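Local coordinates for protein putative lipase (Bacteroides thetaiotaomicron VPI-5482, PDB 3BZW) that probably hydrolyses ester bonds as a member of the SGNH (GDSL) hydrolase family, perhaps acting on lysophospholipids, at residues I107-T112 against T142-I147; R69-V74 against V94-N99; N99-S104 against E193-Y198. All coordinates share one frame; numbering follows the deposited sequence.

Contact 1 of 3, residues I107-T112 against T142-I147; sequences IGEWFT and TYRGRI. With SO4 (sulfate ion), chain L.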
# COMPACT_ATOMS: atom_id res chain seq x y z
N ILE A 107 1.00 -27.52 -5.31
CA ILE A 107 -0.11 -26.75 -5.85
C ILE A 107 -0.06 -26.70 -7.38
O ILE A 107 -1.08 -26.89 -8.05
CB ILE A 107 -0.11 -25.31 -5.28
CG1 ILE A 107 -0.41 -25.36 -3.77
CG2 ILE A 107 -1.12 -24.44 -6.01
CD1 ILE A 107 -1.81 -25.87 -3.43
N GLY A 108 1.12 -26.43 -7.92
CA GLY A 108 1.28 -26.39 -9.36
C GLY A 108 0.79 -25.13 -10.05
O GLY A 108 0.80 -24.04 -9.46
N GLU A 109 0.34 -25.28 -11.29
CA GLU A 109 -0.14 -24.17 -12.10
C GLU A 109 -1.45 -24.53 -12.81
O GLU A 109 -1.67 -25.69 -13.14
CB GLU A 109 0.91 -23.81 -13.16
CG GLU A 109 2.31 -23.56 -12.63
CD GLU A 109 2.45 -22.23 -11.91
OE1 GLU A 109 1.51 -21.41 -11.97
OE2 GLU A 109 3.52 -22.00 -11.30
N TRP A 110 -2.29 -23.54 -13.05
CA TRP A 110 -3.57 -23.76 -13.72
C TRP A 110 -3.44 -23.99 -15.23
O TRP A 110 -4.07 -24.90 -15.78
CB TRP A 110 -4.51 -22.57 -13.51
CG TRP A 110 -4.98 -22.36 -12.10
CD1 TRP A 110 -4.69 -21.30 -11.29
CD2 TRP A 110 -5.88 -23.19 -11.35
NE1 TRP A 110 -5.36 -21.41 -10.09
CE2 TRP A 110 -6.09 -22.57 -10.10
CE3 TRP A 110 -6.53 -24.41 -11.62
CZ2 TRP A 110 -6.93 -23.11 -9.12
CZ3 TRP A 110 -7.37 -24.95 -10.65
CH2 TRP A 110 -7.56 -24.30 -9.41
N PHE A 111 -2.64 -23.16 -15.88
CA PHE A 111 -2.45 -23.22 -17.33
C PHE A 111 -0.99 -23.10 -17.76
O PHE A 111 -0.11 -22.82 -16.95
CB PHE A 111 -3.15 -22.04 -18.02
CG PHE A 111 -4.63 -21.95 -17.78
CD1 PHE A 111 -5.52 -22.54 -18.67
CD2 PHE A 111 -5.14 -21.21 -16.71
CE1 PHE A 111 -6.90 -22.39 -18.51
CE2 PHE A 111 -6.51 -21.06 -16.54
CZ PHE A 111 -7.39 -21.64 -17.44
N THR A 112 -0.78 -23.29 -19.05
CA THR A 112 0.52 -23.07 -19.69
C THR A 112 0.08 -22.06 -20.76
O THR A 112 -1.10 -22.04 -21.14
CB THR A 112 1.09 -24.33 -20.37
OG1 THR A 112 0.16 -24.81 -21.35
CG2 THR A 112 1.38 -25.42 -19.34
N THR A 142 -0.02 -32.40 -9.67
CA THR A 142 -0.26 -31.20 -8.88
C THR A 142 -1.73 -31.05 -8.48
O THR A 142 -2.61 -31.66 -9.07
CB THR A 142 0.16 -29.93 -9.64
OG1 THR A 142 -0.76 -29.70 -10.71
CG2 THR A 142 1.56 -30.11 -10.22
N TYR A 143 -1.97 -30.21 -7.47
CA TYR A 143 -3.31 -29.97 -6.97
C TYR A 143 -4.18 -29.26 -8.01
O TYR A 143 -5.31 -29.67 -8.27
CB TYR A 143 -3.24 -29.14 -5.69
CG TYR A 143 -4.53 -29.05 -4.91
CD1 TYR A 143 -5.15 -30.19 -4.41
CD2 TYR A 143 -5.12 -27.81 -4.65
CE1 TYR A 143 -6.32 -30.10 -3.65
CE2 TYR A 143 -6.28 -27.71 -3.89
CZ TYR A 143 -6.87 -28.86 -3.39
OH TYR A 143 -8.00 -28.76 -2.61
N ARG A 144 -3.65 -28.19 -8.59
CA ARG A 144 -4.39 -27.45 -9.61
C ARG A 144 -4.63 -28.35 -10.81
O ARG A 144 -5.69 -28.29 -11.44
CB ARG A 144 -3.61 -26.19 -10.02
CG ARG A 144 -3.71 -25.06 -9.00
CD ARG A 144 -2.69 -23.97 -9.26
NE ARG A 144 -2.94 -22.79 -8.44
CZ ARG A 144 -2.07 -21.79 -8.27
NH1 ARG A 144 -0.89 -21.83 -8.87
NH2 ARG A 144 -2.39 -20.75 -7.52
N GLY A 145 -3.66 -29.20 -11.10
CA GLY A 145 -3.80 -30.13 -12.21
C GLY A 145 -4.92 -31.11 -11.94
O GLY A 145 -5.70 -31.45 -12.83
N ARG A 146 -5.01 -31.58 -10.70
CA ARG A 146 -6.04 -32.53 -10.30
C ARG A 146 -7.43 -31.89 -10.36
O ARG A 146 -8.41 -32.55 -10.71
CB ARG A 146 -5.77 -33.05 -8.89
CG ARG A 146 -4.52 -33.89 -8.77
CD ARG A 146 -4.29 -34.34 -7.34
NE ARG A 146 -3.14 -35.24 -7.24
CZ ARG A 146 -2.85 -35.94 -6.16
NH1 ARG A 146 -3.61 -35.84 -5.07
NH2 ARG A 146 -1.79 -36.75 -6.15
N ILE A 147 -7.51 -30.61 -10.01
CA ILE A 147 -8.79 -29.92 -10.05
C ILE A 147 -9.21 -29.75 -11.50
O ILE A 147 -10.39 -29.91 -11.83
CB ILE A 147 -8.70 -28.54 -9.34
CG1 ILE A 147 -8.50 -28.75 -7.84
CG2 ILE A 147 -9.97 -27.74 -9.58
CD1 ILE A 147 -8.25 -27.47 -7.05
S SO4 L . 0.13 -18.24 -7.95
O1 SO4 L . 0.84 -17.30 -7.05
O2 SO4 L . -1.28 -18.32 -7.53
O3 SO4 L . 0.20 -17.75 -9.34
O4 SO4 L . 0.75 -19.57 -7.86
O HOH W 1 -0.12 -27.90 -12.62
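Arg-144 lies as an extended rod between Ile-107 and Trp-110, and the contact is built round it. Its CG sits anti to the carbonyl carbon (chi1 -78°) and the chain then runs straight to NE, which carries the aliphatic part across the indole of Trp-110. CG stands over the middle of the six-membered ring, 3.6 Å from its centroid, a CH-pi contact almost along the ring normal. Farther out the guanidinium is sandwiched: Ile-107 CG2 covers one face, 3.4 Å above the plane, and Trp-110 CD1 lies over the opposite face, with the ring and guanidinium planes 33° apart. Trp-110 NE1 and Arg-144 NE come within 3.2 Å, but both are donors and do not bond; the indole N-H instead finds Glu-204, weakly. At its rim the same indole meets Ile-147, whose CG2 lies in the ring plane, 4.0 Å from CZ3.

Two carbonyls of 107-112 take up N-H groups of Arg-144: its N donates to Ile-107 O at 2.9 Å, and its NH1 reaches Gly-108 O at 2.8 Å in a bent bond. Thr-142 OG1 N-caps helix 143-157 by accepting from Gly-145 N. Glu-109 OE1 is at a long salt-bridge distance from NH1 and hydrogen-bonds Gln-117 of the second subunit. Strand 111-122 starts at the end of 107-112, and its antiparallel partner 127-136 leads back toward Thr-142, so the contact ties this hairpin's base to helix 143-157.

Lys-127 of the second subunit also donates to Gly-108 O, and NH1 and NH2 of Arg-144 grip one sulfate, probably from the crystallisation liquor, through O4 and O2; Thr-130 OG1 of that subunit bonds it too. With both faces covered and its edge bonded, the guanidinium is held in orientation, and the anion probably offsets the positive charge gathered here.

Contact 2 of 3, residues R69-V74 against V94-N99; sequences RQWDDV and VFMGTN. With ACT (acetate ion), chain G.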
# COMPACT_ATOMS: atom_id res chain seq x y z
N ARG A 69 -8.80 -40.41 0.52
CA ARG A 69 -8.73 -40.04 -0.89
C ARG A 69 -8.44 -38.56 -1.11
O ARG A 69 -8.73 -37.71 -0.26
CB ARG A 69 -10.02 -40.45 -1.62
CG ARG A 69 -10.24 -41.96 -1.65
CD ARG A 69 -9.06 -42.66 -2.32
NE ARG A 69 -9.03 -44.10 -2.08
CZ ARG A 69 -9.79 -44.99 -2.71
NH1 ARG A 69 -10.65 -44.60 -3.64
NH2 ARG A 69 -9.68 -46.28 -2.41
N GLN A 70 -7.83 -38.27 -2.26
CA GLN A 70 -7.45 -36.92 -2.63
C GLN A 70 -8.16 -36.49 -3.92
O GLN A 70 -8.92 -37.27 -4.50
CB GLN A 70 -5.93 -36.87 -2.83
CG GLN A 70 -5.15 -37.21 -1.56
CD GLN A 70 -3.73 -37.66 -1.85
OE1 GLN A 70 -3.05 -37.07 -2.69
NE2 GLN A 70 -3.28 -38.69 -1.16
N TRP A 71 -7.92 -35.26 -4.36
CA TRP A 71 -8.57 -34.77 -5.57
C TRP A 71 -8.28 -35.61 -6.82
O TRP A 71 -9.00 -35.48 -7.81
CB TRP A 71 -8.20 -33.30 -5.84
CG TRP A 71 -9.31 -32.35 -5.50
CD1 TRP A 71 -9.56 -31.77 -4.29
CD2 TRP A 71 -10.37 -31.93 -6.37
NE1 TRP A 71 -10.71 -31.00 -4.36
CE2 TRP A 71 -11.22 -31.09 -5.62
CE3 TRP A 71 -10.68 -32.19 -7.72
CZ2 TRP A 71 -12.37 -30.50 -6.17
CZ3 TRP A 71 -11.82 -31.60 -8.27
CH2 TRP A 71 -12.65 -30.77 -7.49
N ASP A 72 -7.27 -36.46 -6.77
CA ASP A 72 -6.96 -37.29 -7.94
C ASP A 72 -7.96 -38.44 -8.08
O ASP A 72 -8.00 -39.11 -9.11
CB ASP A 72 -5.53 -37.84 -7.86
CG ASP A 72 -5.30 -38.76 -6.67
OD1 ASP A 72 -6.00 -38.60 -5.64
OD2 ASP A 72 -4.42 -39.63 -6.76
N ASP A 73 -8.78 -38.63 -7.05
CA ASP A 73 -9.77 -39.70 -7.05
C ASP A 73 -11.16 -39.22 -7.46
O ASP A 73 -12.10 -40.02 -7.52
CB ASP A 73 -9.82 -40.35 -5.65
CG ASP A 73 -10.50 -41.71 -5.65
OD1 ASP A 73 -10.13 -42.56 -6.49
OD2 ASP A 73 -11.40 -41.93 -4.80
N VAL A 74 -11.30 -37.93 -7.75
CA VAL A 74 -12.60 -37.38 -8.15
C VAL A 74 -13.16 -38.01 -9.42
O VAL A 74 -14.34 -38.34 -9.48
CB VAL A 74 -12.53 -35.84 -8.29
CG1 VAL A 74 -13.81 -35.31 -8.94
CG2 VAL A 74 -12.34 -35.21 -6.91
N VAL A 94 -18.94 -32.05 -4.16
CA VAL A 94 -17.55 -32.50 -4.11
C VAL A 94 -16.90 -31.81 -2.91
O VAL A 94 -16.70 -30.60 -2.91
CB VAL A 94 -16.80 -32.13 -5.40
CG1 VAL A 94 -15.41 -32.75 -5.39
CG2 VAL A 94 -17.59 -32.61 -6.62
N PHE A 95 -16.56 -32.61 -1.90
CA PHE A 95 -15.97 -32.14 -0.65
C PHE A 95 -14.61 -32.85 -0.56
O PHE A 95 -14.50 -33.90 0.06
CB PHE A 95 -16.90 -32.57 0.48
CG PHE A 95 -16.59 -31.96 1.82
CD1 PHE A 95 -17.22 -32.45 2.96
CD2 PHE A 95 -15.69 -30.91 1.95
CE1 PHE A 95 -16.97 -31.89 4.21
CE2 PHE A 95 -15.43 -30.35 3.20
CZ PHE A 95 -16.07 -30.84 4.33
N MSE A 96 -13.58 -32.25 -1.16
CA MSE A 96 -12.27 -32.90 -1.23
C MSE A 96 -11.09 -31.94 -1.17
O MSE A 96 -11.21 -30.77 -1.52
CB MSE A 96 -12.21 -33.67 -2.55
CG MSE A 96 -10.99 -34.56 -2.75
SE MSE A 96 -11.25 -36.27 -1.92
CE MSE A 96 -12.15 -37.18 -3.38
N GLY A 97 -9.93 -32.44 -0.74
CA GLY A 97 -8.74 -31.61 -0.71
C GLY A 97 -7.89 -31.60 0.54
O GLY A 97 -6.69 -31.36 0.47
N THR A 98 -8.49 -31.88 1.69
CA THR A 98 -7.71 -31.86 2.92
C THR A 98 -6.58 -32.89 2.89
O THR A 98 -5.52 -32.68 3.49
CB THR A 98 -8.62 -32.07 4.16
OG1 THR A 98 -8.01 -31.44 5.29
CG2 THR A 98 -8.83 -33.55 4.45
N ASN A 99 -6.78 -34.00 2.18
CA ASN A 99 -5.74 -35.02 2.10
C ASN A 99 -4.62 -34.62 1.12
O ASN A 99 -3.49 -35.10 1.24
CB ASN A 99 -6.34 -36.38 1.71
CG ASN A 99 -7.15 -37.00 2.85
OD1 ASN A 99 -6.73 -36.96 4.01
ND2 ASN A 99 -8.30 -37.58 2.52
C ACT G . -9.53 -38.15 5.57
O ACT G . -9.01 -38.69 6.53
OXT ACT G . -9.74 -38.79 4.55
CH3 ACT G . -9.94 -36.70 5.64
O HOH W 2 -9.28 -34.95 0.59
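The backbones of 69-74 and 94-99 run past each other in opposite senses, closest at Gln-70 and Asn-99, whose CA atoms are 5.4 Å apart, and wider toward Val-74 and Val-94. This is the C-terminal end of the central strand of the parallel sheet in an SGNH hydrolase: strand 91-95 ends, Gly-97 occupies the N-cap position of helix 98-102, and Gly-97-Thr-98-Asn-99-Asp-100 matches the family's GxND block. Gly-97 has a phi of 133°, a turn where a side chain would jam against the preceding carbonyl. A water links the two segments, donating to Arg-69 O and accepting from Gly-97 N and Asn-99 N.

Met-96, here selenomethionine, fills the middle. Its CG stands anti to the backbone N (chi1 -173°), and the chain then bends twice, so that CB and CG pass over the five-membered ring of Trp-71, CG 3.5 Å from CD1, while CE turns back to Val-74 CG2 at 4.0 Å. Trp-71 NE1 gives the carbonyl of Met-96 a weak bond, and Trp-71 CZ2 packs on Val-94 CG1. Within 69-74, Arg-69 NH1 makes a salt bridge to Asp-73 OD2 at 3.0 Å, meeting the carboxylate from above its plane.

At the other end the amide of Asn-99 is gripped twice. ND2 bonds an acetate, probably from the crystallisation liquor, that is also hydrogen-bonded to Ser-35 N, Gly-68 N and His-242 NE2, a set consistent with the oxyanion hole and catalytic centre of this family. The second ND2 bond fixes the rotation of the amide: it reaches Arg-69 O at 2.8 Å, nearly straight, with that oxygen in the amide plane.

Contact 3 of 3, residues N99-S104 against E193-Y198; sequences NDYNSS and EYIDAY. With ACT (acetate ion), chain G.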
# COMPACT_ATOMS: atom_id res chain seq x y z
N ASN A 99 -6.78 -34.00 2.18
CA ASN A 99 -5.74 -35.02 2.10
C ASN A 99 -4.62 -34.62 1.12
O ASN A 99 -3.49 -35.10 1.24
CB ASN A 99 -6.34 -36.38 1.71
CG ASN A 99 -7.15 -37.00 2.85
OD1 ASN A 99 -6.73 -36.96 4.01
ND2 ASN A 99 -8.30 -37.58 2.52
N ASP A 100 -4.94 -33.77 0.15
CA ASP A 100 -3.92 -33.31 -0.79
C ASP A 100 -2.95 -32.47 0.04
O ASP A 100 -1.73 -32.51 -0.16
CB ASP A 100 -4.55 -32.46 -1.89
CG ASP A 100 -5.38 -33.29 -2.86
OD1 ASP A 100 -4.87 -33.62 -3.95
OD2 ASP A 100 -6.53 -33.61 -2.51
N TYR A 101 -3.49 -31.70 0.98
CA TYR A 101 -2.65 -30.88 1.85
C TYR A 101 -1.77 -31.79 2.70
O TYR A 101 -0.54 -31.64 2.72
CB TYR A 101 -3.51 -30.01 2.78
CG TYR A 101 -2.77 -29.55 4.02
CD1 TYR A 101 -1.80 -28.54 3.96
CD2 TYR A 101 -3.01 -30.16 5.25
CE1 TYR A 101 -1.08 -28.16 5.11
CE2 TYR A 101 -2.31 -29.79 6.39
CZ TYR A 101 -1.34 -28.80 6.32
OH TYR A 101 -0.65 -28.46 7.45
N ASN A 102 -2.39 -32.74 3.38
CA ASN A 102 -1.65 -33.65 4.25
C ASN A 102 -0.59 -34.47 3.50
O ASN A 102 0.47 -34.76 4.05
CB ASN A 102 -2.62 -34.60 4.96
CG ASN A 102 -1.91 -35.53 5.92
OD1 ASN A 102 -2.05 -36.75 5.85
ND2 ASN A 102 -1.14 -34.95 6.84
N SER A 103 -0.88 -34.82 2.25
CA SER A 103 0.05 -35.62 1.47
C SER A 103 1.07 -34.80 0.67
O SER A 103 1.75 -35.32 -0.21
CB SER A 103 -0.73 -36.54 0.53
OG SER A 103 -1.54 -37.43 1.30
N SER A 104 1.16 -33.51 1.00
CA SER A 104 2.10 -32.59 0.36
C SER A 104 2.05 -32.58 -1.17
O SER A 104 3.08 -32.63 -1.83
CB SER A 104 3.53 -32.91 0.80
OG SER A 104 3.65 -32.84 2.21
N GLU A 193 3.56 -25.60 1.97
CA GLU A 193 2.27 -24.93 1.79
C GLU A 193 1.39 -25.06 3.04
O GLU A 193 1.45 -26.06 3.75
CB GLU A 193 1.53 -25.55 0.60
CG GLU A 193 2.24 -25.41 -0.74
CD GLU A 193 2.04 -24.06 -1.39
OE1 GLU A 193 1.45 -23.15 -0.76
OE2 GLU A 193 2.47 -23.90 -2.55
N TYR A 194 0.60 -24.03 3.30
CA TYR A 194 -0.33 -24.07 4.42
C TYR A 194 -1.62 -24.60 3.83
O TYR A 194 -1.81 -24.57 2.61
CB TYR A 194 -0.57 -22.68 5.01
CG TYR A 194 0.58 -22.11 5.81
CD1 TYR A 194 1.35 -21.06 5.32
CD2 TYR A 194 0.89 -22.62 7.08
CE1 TYR A 194 2.40 -20.53 6.06
CE2 TYR A 194 1.95 -22.09 7.83
CZ TYR A 194 2.70 -21.05 7.31
OH TYR A 194 3.74 -20.52 8.04
N ILE A 195 -2.52 -25.09 4.68
CA ILE A 195 -3.80 -25.61 4.23
C ILE A 195 -4.50 -24.56 3.36
O ILE A 195 -5.27 -24.90 2.46
CB ILE A 195 -4.70 -25.98 5.45
CG1 ILE A 195 -6.05 -26.54 4.98
CG2 ILE A 195 -4.92 -24.76 6.33
CD1 ILE A 195 -5.95 -27.87 4.24
N ASP A 196 -4.21 -23.29 3.63
CA ASP A 196 -4.78 -22.15 2.90
C ASP A 196 -4.75 -22.32 1.38
O ASP A 196 -5.73 -22.04 0.69
CB ASP A 196 -4.01 -20.87 3.23
CG ASP A 196 -3.96 -20.58 4.71
OD1 ASP A 196 -4.07 -21.52 5.52
OD2 ASP A 196 -3.79 -19.39 5.07
N ALA A 197 -3.60 -22.73 0.86
CA ALA A 197 -3.42 -22.90 -0.58
C ALA A 197 -4.40 -23.89 -1.18
O ALA A 197 -4.86 -23.71 -2.31
CB ALA A 197 -1.99 -23.36 -0.87
N TYR A 198 -4.73 -24.93 -0.42
CA TYR A 198 -5.64 -25.96 -0.90
C TYR A 198 -7.09 -25.52 -0.81
O TYR A 198 -7.94 -26.00 -1.55
CB TYR A 198 -5.39 -27.25 -0.12
CG TYR A 198 -3.97 -27.74 -0.28
CD1 TYR A 198 -3.63 -28.64 -1.29
CD2 TYR A 198 -2.94 -27.21 0.50
CE1 TYR A 198 -2.30 -29.00 -1.52
CE2 TYR A 198 -1.61 -27.56 0.28
CZ TYR A 198 -1.29 -28.45 -0.73
OH TYR A 198 0.02 -28.76 -0.97
C ACT G . -9.53 -38.15 5.57
O ACT G . -9.01 -38.69 6.53
OXT ACT G . -9.74 -38.79 4.55
CH3 ACT G . -9.94 -36.70 5.64
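Helix 98-102, the single short turn that follows the central strand 91-95 in this SGNH fold, packs here against the start of helix 195-210. A Schellman motif closes the short helix: Ser-104, with positive phi, is its C-prime residue, Ser-104 N bonding Tyr-101 O and Val-105 N bonding Asp-100 O. Two tyrosines and an isoleucine carry the contact, which is held by van der Waals and ring contacts.

Tyr-101 has its CG anti to the backbone N (chi1 158°), which swings the ring over the N-terminal end of the second helix. Ile-195 CB lies over the middle of that ring, 4.2 Å from the centroid, and its CD1 curls round to Tyr-101 CB at 3.6 Å. The ring's CE1 carbon meets the backbone as well, with Glu-193 O in the ring plane at its edge. Tyr-101 OH is bonded to Tyr-187 O.

Against Tyr-198 the same ring turns its edge toward a face: the pair is offset edge-to-face, planes 71° apart and centroids 5.8 Å apart. Tyr-198 also grazes Asp-100, with CD1 4.0 Å from the aspartate CB; the Asp-100 carboxylate itself is directed elsewhere, to Trp-71 N and Arg-146. Asp-196 makes a salt bridge, and Tyr-194 a cation-pi contact, with Arg-134 of the third subunit. The hydroxyl of Tyr-198 bonds Val-105 O and Asn-189 ND2, and its ring lies face-on against the backbone of helix 98-102: Tyr-101 CA stands 3.6 Å from the Tyr-198 ring centroid, 5° off the normal.

How the contacts relate
The three contacts cluster at one end of the parallel sheet. The centres of contacts 1 and 2 lie about 14 Å apart, those of contacts 1 and 3 about 13 Å, and those of contacts 2 and 3 about 11 Å. Contact 2 closes first along the chain; contact 1 is then nested inside the long loop that contact 3 closes. Contacts 2 and 3 share helix 98-102 and Asn-99, whose ND2 bonds the acetate. Helix 143-157 joins all three through Arg-146, bound to Gln-70 and Asp-100, and through Tyr-143, which touches Trp-71 and bonds Tyr-198 O. The probable oxyanion-hole loop is thus connected, by polar and aromatic contacts, to surfaces where other subunits dock.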